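Side-chain contacts in L-fuculose phosphate aldolase (Streptococcus pneumoniae, PDB 4C24), which belongs to the class II aldolase and adducin family, binds zinc, and assembles from four copies of its chain: residues 8-13 and 60-65; 33-38 and 167-172; 105-110 and 181-186; 121-126 and 176-181. One frame throughout, in Å; residues are numbered along the deposited sequence.

Contact 1 of 4, residues 8-13 and 60-65; sequences DVKQEL and IVVMDI
Ile60, whose CB points toward the helical segment 8-13, meets two residues one helical turn apart, Lys10 and Leu13. Its CG2 methyl makes the closest approaches, reaching Leu13 CD1 at 3.9 Å on one hand and Lys10 CG at 4.0 Å on the other. The other branch of Ile60 ends in CD1, which lies 4.1 Å from Leu13 CD1, so the leucine methyl is met by both isoleucine branches. Helix 7-22 is thereby laid against one end of the mixed sheet of this AraD-like alpha/beta fold, where strand 61-64 runs between strands 42-45 and 69-71; Leu13 and Ile60 both also rest on Ala44 of the neighbouring strand. The lysine and isoleucine side chains run antiparallel to one another. Beyond CG the lysine is fully extended (chi2 -179°), which carries its methylenes alongside Ile60 and brings Lys10 CE across Val62, 3.9 Å from Val62 CG2. The aliphatic length of Lys10 thus serves as apolar surface, while its NZ reaches past the apolar side chains to polar partners. Lys10 NZ forms a salt bridge with Glu71 on the adjoining strand and also donates to a water 3.0 Å away. The same water donates a hydrogen bond to Ile60 O at 2.6 Å, a bridge that ties the end of the lysine to the backbone just before strand 61-64.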
loop_
_atom_site.group_PDB
_atom_site.type_symbol
_atom_site.label_atom_id
_atom_site.label_comp_id
_atom_site.label_asym_id
_atom_site.label_seq_id
_atom_site.Cartn_x
_atom_site.Cartn_y
_atom_site.Cartn_z
ATOM N N ASP A 8 -7.126 -33.580 0.660
ATOM C CA ASP A 8 -5.916 -32.791 0.475
ATOM C C ASP A 8 -6.168 -31.637 -0.503
ATOM O O ASP A 8 -5.930 -30.479 -0.152
ATOM C CB ASP A 8 -4.741 -33.667 0.027
ATOM N N VAL A 9 -6.704 -31.949 -1.687
ATOM C CA VAL A 9 -6.945 -30.896 -2.692
ATOM C C VAL A 9 -7.946 -29.839 -2.221
ATOM O O VAL A 9 -7.735 -28.656 -2.461
ATOM C CB VAL A 9 -7.293 -31.427 -4.116
ATOM C CG1 VAL A 9 -6.294 -32.482 -4.571
ATOM C CG2 VAL A 9 -8.720 -31.945 -4.205
ATOM N N LYS A 10 -9.007 -30.237 -1.535
ATOM C CA LYS A 10 -9.993 -29.292 -1.018
ATOM C C LYS A 10 -9.397 -28.309 -0.007
ATOM O O LYS A 10 -9.628 -27.092 -0.067
ATOM C CB LYS A 10 -11.190 -30.034 -0.431
ATOM C CG LYS A 10 -11.969 -30.846 -1.457
ATOM C CD LYS A 10 -13.152 -31.527 -0.794
ATOM C CE LYS A 10 -14.015 -32.247 -1.817
ATOM N NZ LYS A 10 -15.191 -32.890 -1.164
ATOM N N GLN A 11 -8.612 -28.851 0.919
ATOM C CA GLN A 11 -7.956 -28.039 1.926
ATOM C C GLN A 11 -7.001 -27.059 1.280
ATOM O O GLN A 11 -6.871 -25.916 1.752
ATOM C CB GLN A 11 -7.167 -28.911 2.890
ATOM C CG GLN A 11 -8.018 -29.800 3.768
ATOM C CD GLN A 11 -7.169 -30.841 4.472
ATOM O OE1 GLN A 11 -6.431 -31.588 3.832
ATOM N NE2 GLN A 11 -7.249 -30.872 5.794
ATOM N N GLU A 12 -6.324 -27.521 0.224
ATOM C CA GLU A 12 -5.364 -26.691 -0.488
ATOM C C GLU A 12 -6.050 -25.526 -1.187
ATOM O O GLU A 12 -5.545 -24.403 -1.135
ATOM C CB GLU A 12 -4.475 -27.490 -1.435
ATOM C CG GLU A 12 -3.256 -26.709 -1.917
ATOM C CD GLU A 12 -2.334 -27.502 -2.826
ATOM O OE1 GLU A 12 -2.825 -28.163 -3.771
ATOM O OE2 GLU A 12 -1.109 -27.455 -2.599
ATOM N N LEU A 13 -7.207 -25.758 -1.796
ATOM C CA LEU A 13 -7.984 -24.642 -2.367
ATOM C C LEU A 13 -8.299 -23.584 -1.330
ATOM O O LEU A 13 -8.168 -22.404 -1.570
ATOM C CB LEU A 13 -9.276 -25.137 -2.993
ATOM C CG LEU A 13 -9.091 -25.929 -4.263
ATOM C CD1 LEU A 13 -10.372 -26.631 -4.609
ATOM C CD2 LEU A 13 -8.703 -25.023 -5.423
ATOM N N ILE A 60 -16.647 -26.730 -1.149
ATOM C CA ILE A 60 -15.927 -27.004 -2.426
ATOM C C ILE A 60 -16.817 -27.862 -3.300
ATOM O O ILE A 60 -17.483 -28.795 -2.846
ATOM C CB ILE A 60 -14.518 -27.648 -2.243
ATOM C CG1 ILE A 60 -13.623 -26.747 -1.379
ATOM C CG2 ILE A 60 -13.851 -28.004 -3.595
ATOM C CD1 ILE A 60 -13.321 -25.389 -1.991
ATOM N N VAL A 61 -16.869 -27.500 -4.576
ATOM C CA VAL A 61 -17.702 -28.197 -5.521
ATOM C C VAL A 61 -16.818 -29.018 -6.433
ATOM O O VAL A 61 -15.762 -28.548 -6.890
ATOM C CB VAL A 61 -18.576 -27.228 -6.363
ATOM C CG1 VAL A 61 -19.384 -28.007 -7.378
ATOM C CG2 VAL A 61 -19.509 -26.401 -5.483
ATOM N N VAL A 62 -17.232 -30.256 -6.684
ATOM C CA VAL A 62 -16.442 -31.142 -7.534
ATOM C C VAL A 62 -17.293 -31.462 -8.746
ATOM O O VAL A 62 -18.475 -31.774 -8.637
ATOM C CB VAL A 62 -16.037 -32.441 -6.797
ATOM C CG1 VAL A 62 -15.176 -33.325 -7.693
ATOM C CG2 VAL A 62 -15.277 -32.059 -5.539
ATOM N N MET A 63 -16.687 -31.339 -9.922
ATOM C CA MET A 63 -17.374 -31.485 -11.176
ATOM C C MET A 63 -16.645 -32.446 -12.083
ATOM O O MET A 63 -15.433 -32.519 -12.036
ATOM C CB MET A 63 -17.276 -30.138 -11.862
ATOM C CG MET A 63 -18.556 -29.591 -12.396
ATOM S SD MET A 63 -18.007 -27.973 -12.955
ATOM C CE MET A 63 -18.459 -27.000 -11.524
ATOM N N ASP A 64 -17.371 -33.138 -12.952
ATOM C CA ASP A 64 -16.734 -33.935 -13.992
ATOM C C ASP A 64 -16.362 -33.050 -15.210
ATOM O O ASP A 64 -16.632 -31.857 -15.215
ATOM C CB ASP A 64 -17.583 -35.165 -14.354
ATOM C CG ASP A 64 -18.773 -34.854 -15.251
ATOM O OD1 ASP A 64 -18.936 -33.695 -15.731
ATOM O OD2 ASP A 64 -19.569 -35.788 -15.513
ATOM N N ILE A 65 -15.734 -33.661 -16.202
ATOM C CA ILE A 65 -15.131 -32.888 -17.308
ATOM C C ILE A 65 -16.190 -32.173 -18.136
ATOM O O ILE A 65 -15.854 -31.213 -18.841
ATOM C CB ILE A 65 -14.228 -33.754 -18.212
ATOM C CG1 ILE A 65 -13.330 -32.874 -19.092
ATOM C CG2 ILE A 65 -15.057 -34.692 -19.090
ATOM C CD1 ILE A 65 -12.332 -32.073 -18.314
HETATM O O HOH W 1 -17.090 -30.545 -0.930
#

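Contact 2 of 4, residues 33-38 and 167-172; sequences LSVFDR and QNLLNA
Leu169, at the first turn of helix 169-192, reaches across to Val35 and its neighbours on strand 32-37. Its CB points toward the strand, and chi1 of -76° sets CG opposite the carbonyl carbon, which aims the fork at the strand surface. Leu169 CG itself lies 3.6 Å from Val35 CG1, a close van der Waals approach in the valine conformer described, one of two modelled. At the fork the branches part. Leu169 CD1 stays with the same valine methyl, 3.7 Å from Val35 CG1, and the two side chains cross at about a right angle. The other branch takes the opposite direction along the strand: Leu169 CD2 comes 3.8 Å from Ser34 O, and Leu169 CD2 is 4.2 Å from Leu33 CD2. Ser34 turns its own side chain away, and its OG is bound by Tyr87 and His83 beyond the contact. Around the leucine the packing is continued by Tyr16 of helix 7-22 and by Ala95, which Val35 also touches. The helix start is fixed separately by Asn168, the N-cap: Asn168 OD1 accepts from Asn171 N at 3.0 Å, nearly straight at the hydrogen (162°). In the alpha/beta layering of this fold, the two segments therefore meet by apolar van der Waals packing, to which Leu169 contributes the most area, while Asn168 OD1 satisfies the N-H of Asn171 in the first turn.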
loop_
_atom_site.group_PDB
_atom_site.type_symbol
_atom_site.label_atom_id
_atom_site.label_comp_id
_atom_site.label_asym_id
_atom_site.label_seq_id
_atom_site.Cartn_x
_atom_site.Cartn_y
_atom_site.Cartn_z
ATOM N N LEU A 33 -10.704 -20.387 -7.406
ATOM C CA LEU A 33 -9.579 -21.278 -7.584
ATOM C C LEU A 33 -10.119 -22.649 -7.919
ATOM O O LEU A 33 -11.198 -23.048 -7.444
ATOM C CB LEU A 33 -8.737 -21.423 -6.302
ATOM C CG LEU A 33 -8.170 -20.154 -5.681
ATOM C CD1 LEU A 33 -9.215 -19.401 -4.847
ATOM C CD2 LEU A 33 -6.927 -20.436 -4.865
ATOM N N SER A 34 -9.329 -23.384 -8.681
ATOM C CA SER A 34 -9.664 -24.752 -8.992
ATOM C C SER A 34 -8.421 -25.598 -9.165
ATOM O O SER A 34 -7.306 -25.092 -9.385
ATOM C CB SER A 34 -10.499 -24.799 -10.267
ATOM O OG SER A 34 -9.687 -24.562 -11.392
ATOM N N VAL A 35 -8.638 -26.909 -9.017
ATOM C CA VAL A 35 -7.640 -27.898 -9.375
ATOM C C VAL A 35 -8.315 -28.979 -10.194
ATOM O O VAL A 35 -9.500 -29.273 -10.009
ATOM C CB VAL A 35 -6.953 -28.572 -8.152
ATOM C CG1 VAL A 35 -5.881 -27.669 -7.557
ATOM C CG2 VAL A 35 -7.983 -29.029 -7.120
ATOM N N PHE A 36 -7.546 -29.570 -11.098
ATOM C CA PHE A 36 -8.018 -30.675 -11.918
ATOM C C PHE A 36 -7.188 -31.917 -11.633
ATOM O O PHE A 36 -5.962 -31.888 -11.702
ATOM C CB PHE A 36 -7.923 -30.307 -13.406
ATOM C CG PHE A 36 -8.693 -31.236 -14.304
ATOM C CD1 PHE A 36 -10.085 -31.223 -14.301
ATOM C CD2 PHE A 36 -8.031 -32.125 -15.142
ATOM C CE1 PHE A 36 -10.807 -32.082 -15.122
ATOM C CE2 PHE A 36 -8.752 -32.981 -15.972
ATOM C CZ PHE A 36 -10.133 -32.964 -15.947
ATOM N N ASP A 37 -7.877 -33.009 -11.301
ATOM C CA ASP A 37 -7.230 -34.292 -11.073
ATOM C C ASP A 37 -7.294 -35.022 -12.409
ATOM O O ASP A 37 -8.393 -35.376 -12.865
ATOM C CB ASP A 37 -8.014 -35.021 -9.973
ATOM C CG ASP A 37 -7.425 -36.367 -9.601
ATOM O OD1 ASP A 37 -6.874 -37.080 -10.465
ATOM O OD2 ASP A 37 -7.540 -36.717 -8.400
ATOM N N ARG A 38 -6.142 -35.227 -13.052
ATOM C CA ARG A 38 -6.094 -35.856 -14.392
ATOM C C ARG A 38 -6.440 -37.341 -14.421
ATOM O O ARG A 38 -6.955 -37.839 -15.421
ATOM C CB ARG A 38 -4.727 -35.663 -15.053
ATOM C CG ARG A 38 -4.401 -34.224 -15.380
ATOM C CD ARG A 38 -5.055 -33.802 -16.674
ATOM N NE ARG A 38 -4.892 -32.371 -16.836
ATOM C CZ ARG A 38 -5.486 -31.640 -17.766
ATOM N NH1 ARG A 38 -6.291 -32.209 -18.656
ATOM N NH2 ARG A 38 -5.262 -30.331 -17.797
ATOM N N GLN A 167 0.917 -26.111 -13.026
ATOM C CA GLN A 167 0.899 -27.532 -12.653
ATOM C C GLN A 167 0.248 -27.803 -11.301
ATOM O O GLN A 167 -0.253 -28.909 -11.062
ATOM C CB GLN A 167 2.312 -28.100 -12.671
ATOM N N ASN A 168 0.292 -26.822 -10.410
ATOM C CA ASN A 168 -0.315 -26.925 -9.085
ATOM C C ASN A 168 -0.620 -25.541 -8.542
ATOM O O ASN A 168 -0.260 -24.531 -9.171
ATOM C CB ASN A 168 0.593 -27.722 -8.131
ATOM C CG ASN A 168 2.003 -27.175 -8.073
ATOM O OD1 ASN A 168 2.216 -25.966 -8.070
ATOM N ND2 ASN A 168 2.974 -28.064 -8.026
ATOM N N LEU A 169 -1.291 -25.481 -7.401
ATOM C CA LEU A 169 -1.761 -24.208 -6.846
ATOM C C LEU A 169 -0.635 -23.313 -6.379
ATOM O O LEU A 169 -0.719 -22.101 -6.543
ATOM C CB LEU A 169 -2.761 -24.394 -5.715
ATOM C CG LEU A 169 -4.155 -24.783 -6.157
ATOM C CD1 LEU A 169 -4.924 -25.277 -4.945
ATOM C CD2 LEU A 169 -4.917 -23.628 -6.815
ATOM N N LEU A 170 0.402 -23.886 -5.771
ATOM C CA LEU A 170 1.567 -23.076 -5.396
ATOM C C LEU A 170 2.121 -22.294 -6.598
ATOM O O LEU A 170 2.330 -21.084 -6.495
ATOM C CB LEU A 170 2.655 -23.942 -4.742
ATOM C CG LEU A 170 3.880 -23.219 -4.161
ATOM C CD1 LEU A 170 4.412 -23.958 -2.940
ATOM C CD2 LEU A 170 4.965 -23.090 -5.212
ATOM N N ASN A 171 2.321 -22.979 -7.720
ATOM C CA ASN A 171 2.850 -22.352 -8.932
ATOM C C ASN A 171 1.832 -21.402 -9.550
ATOM O O ASN A 171 2.209 -20.309 -9.988
ATOM C CB ASN A 171 3.318 -23.384 -9.967
ATOM C CG ASN A 171 4.469 -24.246 -9.478
ATOM O OD1 ASN A 171 4.988 -24.065 -8.380
ATOM N ND2 ASN A 171 4.873 -25.193 -10.306
ATOM N N ALA A 172 0.554 -21.784 -9.574
ATOM C CA ALA A 172 -0.493 -20.859 -10.065
ATOM C C ALA A 172 -0.508 -19.571 -9.237
ATOM O O ALA A 172 -0.600 -18.464 -9.778
ATOM C CB ALA A 172 -1.863 -21.513 -10.072
#

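Contact 3 of 4, residues 105-110 and 181-186; sequences TVLACL and YCAKIY. With SO4 (sulfate ion), chain D; SO4 (sulfate ion), chain B.
Leu107 of helix 103-110 drives its fork into the angle between Ala183 and Tyr186, which lie one turn apart on helix 169-192. In this tight part Leu107 CD1 is 3.9 Å from Ala183 CB, consistent with a small residue at the close approach, and 4.0 Å from Tyr186 CD2. The second methyl, Leu107 CD2, is also 4.0 Å from Tyr186 CD2. CD1 arrives at the edge of the ring, near its plane, and the leucine and tyrosine cross at about a right angle. Helix 103-110 follows shortly after the zinc ligands His98 and His100, so this helix-helix packing joins the region beyond that site to the long helix of the AraD-like fold. Tyr186, partly exposed, also meets the ring of Phe192 of the second subunit. On the loose side, the CB of Lys184 points away from segment 105-110. Its extended chain places Lys184 NZ between two sulfate ions, probably from the crystallisation liquor: 2.8 Å from O4 of the chain B ion and 3.0 Å from O3 of the chain D ion. Lys184 of the second and third subunits, Thr102 and Thr102 of the third subunit also hydrogen-bond to sulfate.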
loop_
_atom_site.group_PDB
_atom_site.type_symbol
_atom_site.label_atom_id
_atom_site.label_comp_id
_atom_site.label_asym_id
_atom_site.label_seq_id
_atom_site.Cartn_x
_atom_site.Cartn_y
_atom_site.Cartn_z
ATOM N N THR A 105 -5.468 -5.705 -13.466
ATOM C CA THR A 105 -6.827 -5.332 -13.820
ATOM C C THR A 105 -6.841 -3.955 -14.465
ATOM O O THR A 105 -7.634 -3.744 -15.372
ATOM C CB THR A 105 -7.733 -5.391 -12.596
ATOM O OG1 THR A 105 -7.715 -6.736 -12.127
ATOM C CG2 THR A 105 -9.164 -5.001 -12.937
ATOM N N VAL A 106 -5.967 -3.050 -14.013
ATOM C CA VAL A 106 -5.767 -1.757 -14.741
ATOM C C VAL A 106 -5.502 -2.012 -16.217
ATOM O O VAL A 106 -6.178 -1.431 -17.113
ATOM C CB VAL A 106 -4.631 -0.944 -14.116
ATOM C CG1 VAL A 106 -4.235 0.237 -15.026
ATOM C CG2 VAL A 106 -5.088 -0.476 -12.756
ATOM N N LEU A 107 -4.518 -2.854 -16.488
ATOM C CA LEU A 107 -4.218 -3.188 -17.886
ATOM C C LEU A 107 -5.438 -3.794 -18.573
ATOM O O LEU A 107 -5.757 -3.467 -19.698
ATOM C CB LEU A 107 -3.012 -4.097 -17.976
ATOM C CG LEU A 107 -1.711 -3.388 -17.611
ATOM C CD1 LEU A 107 -0.572 -4.398 -17.653
ATOM C CD2 LEU A 107 -1.394 -2.247 -18.629
ATOM N N ALA A 108 -6.162 -4.677 -17.890
ATOM C CA ALA A 108 -7.348 -5.289 -18.448
ATOM C C ALA A 108 -8.423 -4.259 -18.788
ATOM O O ALA A 108 -9.175 -4.448 -19.740
ATOM C CB ALA A 108 -7.901 -6.283 -17.415
ATOM N N CYS A 109 -8.545 -3.212 -17.975
ATOM C CA CYS A 109 -9.568 -2.197 -18.217
ATOM C C CYS A 109 -9.195 -1.241 -19.329
ATOM O O CYS A 109 -10.081 -0.614 -19.904
ATOM C CB CYS A 109 -9.955 -1.462 -16.937
ATOM S SG CYS A 109 -10.722 -2.556 -15.715
ATOM N N LEU A 110 -7.898 -1.130 -19.583
ATOM C CA LEU A 110 -7.382 -0.405 -20.758
ATOM C C LEU A 110 -7.422 -1.307 -21.969
ATOM O O LEU A 110 -7.213 -0.844 -23.104
ATOM C CB LEU A 110 -5.941 0.014 -20.512
ATOM C CG LEU A 110 -5.722 1.055 -19.439
ATOM C CD1 LEU A 110 -4.309 0.948 -18.881
ATOM C CD2 LEU A 110 -6.028 2.455 -19.966
ATOM N N TYR A 181 2.892 -8.211 -10.117
ATOM C CA TYR A 181 4.061 -7.396 -9.877
ATOM C C TYR A 181 4.532 -6.774 -11.193
ATOM O O TYR A 181 4.820 -5.579 -11.228
ATOM C CB TYR A 181 5.157 -8.251 -9.241
ATOM C CG TYR A 181 6.496 -7.583 -9.135
ATOM C CD1 TYR A 181 6.776 -6.718 -8.096
ATOM C CD2 TYR A 181 7.503 -7.839 -10.080
ATOM C CE1 TYR A 181 8.012 -6.095 -7.989
ATOM C CE2 TYR A 181 8.741 -7.226 -9.997
ATOM C CZ TYR A 181 9.004 -6.362 -8.945
ATOM O OH TYR A 181 10.231 -5.749 -8.859
ATOM N N CYS A 182 4.615 -7.597 -12.223
ATOM C CA CYS A 182 5.076 -7.119 -13.536
ATOM C C CYS A 182 4.107 -6.080 -14.057
ATOM O O CYS A 182 4.554 -5.071 -14.656
ATOM C CB CYS A 182 5.223 -8.262 -14.531
ATOM S SG CYS A 182 6.660 -9.286 -14.189
ATOM N N ALA A 183 2.808 -6.305 -13.883
ATOM C CA ALA A 183 1.815 -5.319 -14.355
ATOM C C ALA A 183 2.029 -3.996 -13.666
ATOM O O ALA A 183 1.946 -2.918 -14.264
ATOM C CB ALA A 183 0.393 -5.818 -14.146
ATOM N N LYS A 184 2.245 -4.055 -12.363
ATOM C CA LYS A 184 2.494 -2.868 -11.569
ATOM C C LYS A 184 3.752 -2.131 -12.039
ATOM O O LYS A 184 3.707 -0.920 -12.235
ATOM C CB LYS A 184 2.563 -3.231 -10.066
ATOM C CG LYS A 184 2.751 -1.986 -9.202
ATOM C CD LYS A 184 2.659 -2.353 -7.738
ATOM C CE LYS A 184 2.826 -1.133 -6.862
ATOM N NZ LYS A 184 2.576 -1.533 -5.434
ATOM N N ILE A 185 4.859 -2.850 -12.210
ATOM C CA ILE A 185 6.100 -2.236 -12.669
ATOM C C ILE A 185 5.838 -1.556 -14.015
ATOM O O ILE A 185 6.266 -0.414 -14.219
ATOM C CB ILE A 185 7.244 -3.259 -12.796
ATOM C CG1 ILE A 185 7.621 -3.843 -11.413
ATOM C CG2 ILE A 185 8.466 -2.675 -13.511
ATOM C CD1 ILE A 185 8.066 -2.809 -10.416
ATOM N N TYR A 186 5.149 -2.260 -14.898
ATOM C CA TYR A 186 4.925 -1.726 -16.267
ATOM C C TYR A 186 4.093 -0.460 -16.193
ATOM O O TYR A 186 4.410 0.558 -16.864
ATOM C CB TYR A 186 4.231 -2.763 -17.110
ATOM C CG TYR A 186 3.928 -2.339 -18.528
ATOM C CD1 TYR A 186 4.937 -1.955 -19.370
ATOM C CD2 TYR A 186 2.634 -2.361 -19.003
ATOM C CE1 TYR A 186 4.643 -1.607 -20.671
ATOM C CE2 TYR A 186 2.322 -2.009 -20.301
ATOM C CZ TYR A 186 3.342 -1.643 -21.124
ATOM O OH TYR A 186 3.034 -1.280 -22.424
HETATM S S SO4 D . -1.286 -2.044 -4.713
HETATM O O1 SO4 D . -2.467 -2.884 -4.987
HETATM O O2 SO4 D . -0.957 -2.226 -3.279
HETATM O O3 SO4 D . -0.195 -2.554 -5.559
HETATM O O4 SO4 D . -1.594 -0.631 -5.023
HETATM S S SO4 B . 4.503 0.256 -2.775
HETATM O O1 SO4 B . 5.333 -0.899 -3.167
HETATM O O2 SO4 B . 3.768 -0.143 -1.552
HETATM O O3 SO4 B . 5.426 1.364 -2.480
HETATM O O4 SO4 B . 3.577 0.604 -3.875
#

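Contact 4 of 4, residues 121-126 and 176-181; sequences IAVAGK and VEEVEY
Val179 and Ile121 bring the long helix and the loop together through apolar contacts. The CG2 methyl of Val179 is the meeting point: Ile121 CD1 lies 3.8 Å from Val179 CG2, and Ala124 CB lies 3.9 Å from Val179 CG2. One methyl is thus met by two residues, one from the short 3-10 segment and one from the turn after it. The isoleucine does so with the far end of its chain: CG1 stands opposite the backbone N (chi1 -160°), and the turn at chi2 (52°) then brings CD1 to the helix; this holds for the conformer described, as a second one is modelled. Val179 and Ala124 both also touch Ala154, so the loop and the helix share a floor on the sheet.

A second kind of contact sets an aliphatic side chain against an acidic residue. Val123 CG2 rests 3.8 Å from Glu178 CB and 4.1 Å from Glu178 CG, the two side chains crossing at about a right angle. The glutamate is likewise modelled twice.

Backbone bonds stiffen the loop itself. Ile121 O accepts from both Ala124 N (2.8 Å) and Gly125 N (3.1 Å), holding the turn that presents Val123 and Ala124 to the helix. Within this class II aldolase fold, the loop before strand 130-131 is thus held to the helix by methyl packing, to which the glutamate lends its methylenes; its carboxylate lies beyond the contact, with OE1 weakly bonded to Thr29 of the third subunit in the conformer described.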
loop_
_atom_site.group_PDB
_atom_site.type_symbol
_atom_site.label_atom_id
_atom_site.label_comp_id
_atom_site.label_asym_id
_atom_site.label_seq_id
_atom_site.Cartn_x
_atom_site.Cartn_y
_atom_site.Cartn_z
ATOM N N ILE A 121 8.212 -11.886 -16.068
ATOM C CA ILE A 121 6.991 -12.239 -16.759
ATOM C C ILE A 121 7.132 -13.611 -17.421
ATOM O O ILE A 121 6.144 -14.216 -17.765
ATOM C CB ILE A 121 6.538 -11.137 -17.757
ATOM C CG1 ILE A 121 5.045 -11.299 -18.073
ATOM C CG2 ILE A 121 7.431 -11.072 -19.010
ATOM C CD1 ILE A 121 4.170 -11.377 -16.835
ATOM N N ALA A 122 8.362 -14.071 -17.640
ATOM C CA ALA A 122 8.593 -15.403 -18.220
ATOM C C ALA A 122 7.949 -16.568 -17.453
ATOM O O ALA A 122 7.790 -17.650 -18.004
ATOM C CB ALA A 122 10.069 -15.657 -18.416
ATOM N N VAL A 123 7.532 -16.334 -16.214
ATOM C CA VAL A 123 6.703 -17.357 -15.558
ATOM C C VAL A 123 5.380 -17.603 -16.297
ATOM O O VAL A 123 4.803 -18.675 -16.207
ATOM C CB VAL A 123 6.434 -17.058 -14.071
ATOM C CG1 VAL A 123 7.743 -16.980 -13.302
ATOM C CG2 VAL A 123 5.566 -15.811 -13.892
ATOM N N ALA A 124 4.895 -16.599 -17.038
ATOM C CA ALA A 124 3.689 -16.749 -17.809
ATOM C C ALA A 124 3.938 -16.863 -19.316
ATOM O O ALA A 124 3.203 -17.555 -19.997
ATOM C CB ALA A 124 2.751 -15.603 -17.503
ATOM N N GLY A 125 4.976 -16.199 -19.816
ATOM C CA GLY A 125 5.298 -16.194 -21.255
ATOM C C GLY A 125 6.041 -14.923 -21.609
ATOM O O GLY A 125 6.450 -14.180 -20.730
ATOM N N LYS A 126 6.246 -14.660 -22.897
ATOM C CA LYS A 126 6.971 -13.412 -23.252
ATOM C C LYS A 126 6.142 -12.162 -22.998
ATOM O O LYS A 126 6.679 -11.055 -22.875
ATOM C CB LYS A 126 7.497 -13.445 -24.694
ATOM C CG LYS A 126 6.412 -13.404 -25.751
ATOM C CD LYS A 126 6.991 -13.242 -27.150
ATOM C CE LYS A 126 5.847 -13.050 -28.123
ATOM N NZ LYS A 126 6.385 -13.054 -29.528
ATOM N N VAL A 176 0.223 -15.607 -10.417
ATOM C CA VAL A 176 -0.643 -14.466 -10.159
ATOM C C VAL A 176 0.181 -13.359 -9.500
ATOM O O VAL A 176 0.150 -12.191 -9.890
ATOM C CB VAL A 176 -1.884 -14.805 -9.287
ATOM C CG1 VAL A 176 -2.616 -13.524 -8.879
ATOM C CG2 VAL A 176 -2.839 -15.732 -10.028
ATOM N N GLU A 177 0.940 -13.728 -8.486
ATOM C CA GLU A 177 1.741 -12.760 -7.790
ATOM C C GLU A 177 2.734 -12.062 -8.696
ATOM O O GLU A 177 2.870 -10.839 -8.626
ATOM C CB GLU A 177 2.479 -13.458 -6.653
ATOM C CG GLU A 177 3.185 -12.547 -5.685
ATOM C CD GLU A 177 3.707 -13.343 -4.517
ATOM O OE1 GLU A 177 4.719 -14.042 -4.698
ATOM O OE2 GLU A 177 3.079 -13.276 -3.448
ATOM N N GLU A 178 3.430 -12.838 -9.520
ATOM C CA GLU A 178 4.462 -12.296 -10.386
ATOM C C GLU A 178 3.872 -11.472 -11.518
ATOM O O GLU A 178 4.401 -10.406 -11.848
ATOM C CB GLU A 178 5.338 -13.404 -10.945
ATOM C CG GLU A 178 6.736 -12.929 -11.265
ATOM C CD GLU A 178 7.427 -12.300 -10.062
ATOM O OE1 GLU A 178 7.214 -12.747 -8.913
ATOM O OE2 GLU A 178 8.191 -11.348 -10.271
ATOM N N VAL A 179 2.790 -11.950 -12.114
ATOM C CA VAL A 179 2.132 -11.152 -13.176
ATOM C C VAL A 179 1.586 -9.849 -12.598
ATOM O O VAL A 179 1.709 -8.788 -13.212
ATOM C CB VAL A 179 1.037 -11.933 -13.907
ATOM C CG1 VAL A 179 0.269 -11.017 -14.865
ATOM C CG2 VAL A 179 1.661 -13.112 -14.642
ATOM N N GLU A 180 1.012 -9.877 -11.400
ATOM C CA GLU A 180 0.551 -8.635 -10.797
ATOM C C GLU A 180 1.751 -7.680 -10.561
ATOM O O GLU A 180 1.646 -6.459 -10.836
ATOM C CB GLU A 180 -0.230 -8.928 -9.499
ATOM C CG GLU A 180 -0.609 -7.673 -8.690
ATOM C CD GLU A 180 -1.386 -6.583 -9.454
ATOM O OE1 GLU A 180 -2.116 -6.928 -10.383
ATOM O OE2 GLU A 180 -1.352 -5.406 -9.031
ATOM N N TYR A 181 2.892 -8.211 -10.117
ATOM C CA TYR A 181 4.061 -7.396 -9.877
ATOM C C TYR A 181 4.532 -6.774 -11.193
ATOM O O TYR A 181 4.820 -5.579 -11.228
ATOM C CB TYR A 181 5.157 -8.251 -9.241
ATOM C CG TYR A 181 6.496 -7.583 -9.135
ATOM C CD1 TYR A 181 6.776 -6.718 -8.096
ATOM C CD2 TYR A 181 7.503 -7.839 -10.080
ATOM C CE1 TYR A 181 8.012 -6.095 -7.989
ATOM C CE2 TYR A 181 8.741 -7.226 -9.997
ATOM C CZ TYR A 181 9.004 -6.362 -8.945
ATOM O OH TYR A 181 10.231 -5.749 -8.859
#

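Contacts 1 and 2 lie on one side of the chain's centre and contact 3 on the other. Contacts 1 and 2, with centres about 10 Å apart, share the packing beneath helix 7-22: Leu13 CD2 is 3.7 Å from Leu33 CB, and Glu12 CG is 3.7 Å from Leu169 CD1. Contacts 3 and 4 have centres about 11 Å apart, share Tyr181, and both border the third subunit. Helix 169-192 runs through contacts 2, 4 and 3 in turn, whereas contacts 1 and 3 stand about 30 Å apart between centres. A bound zinc ion lies about 11 Å from the Leu33 side chain and one about 9 Å from that of Glu178; Gly30, His98, His100 and His160 are at a zinc site.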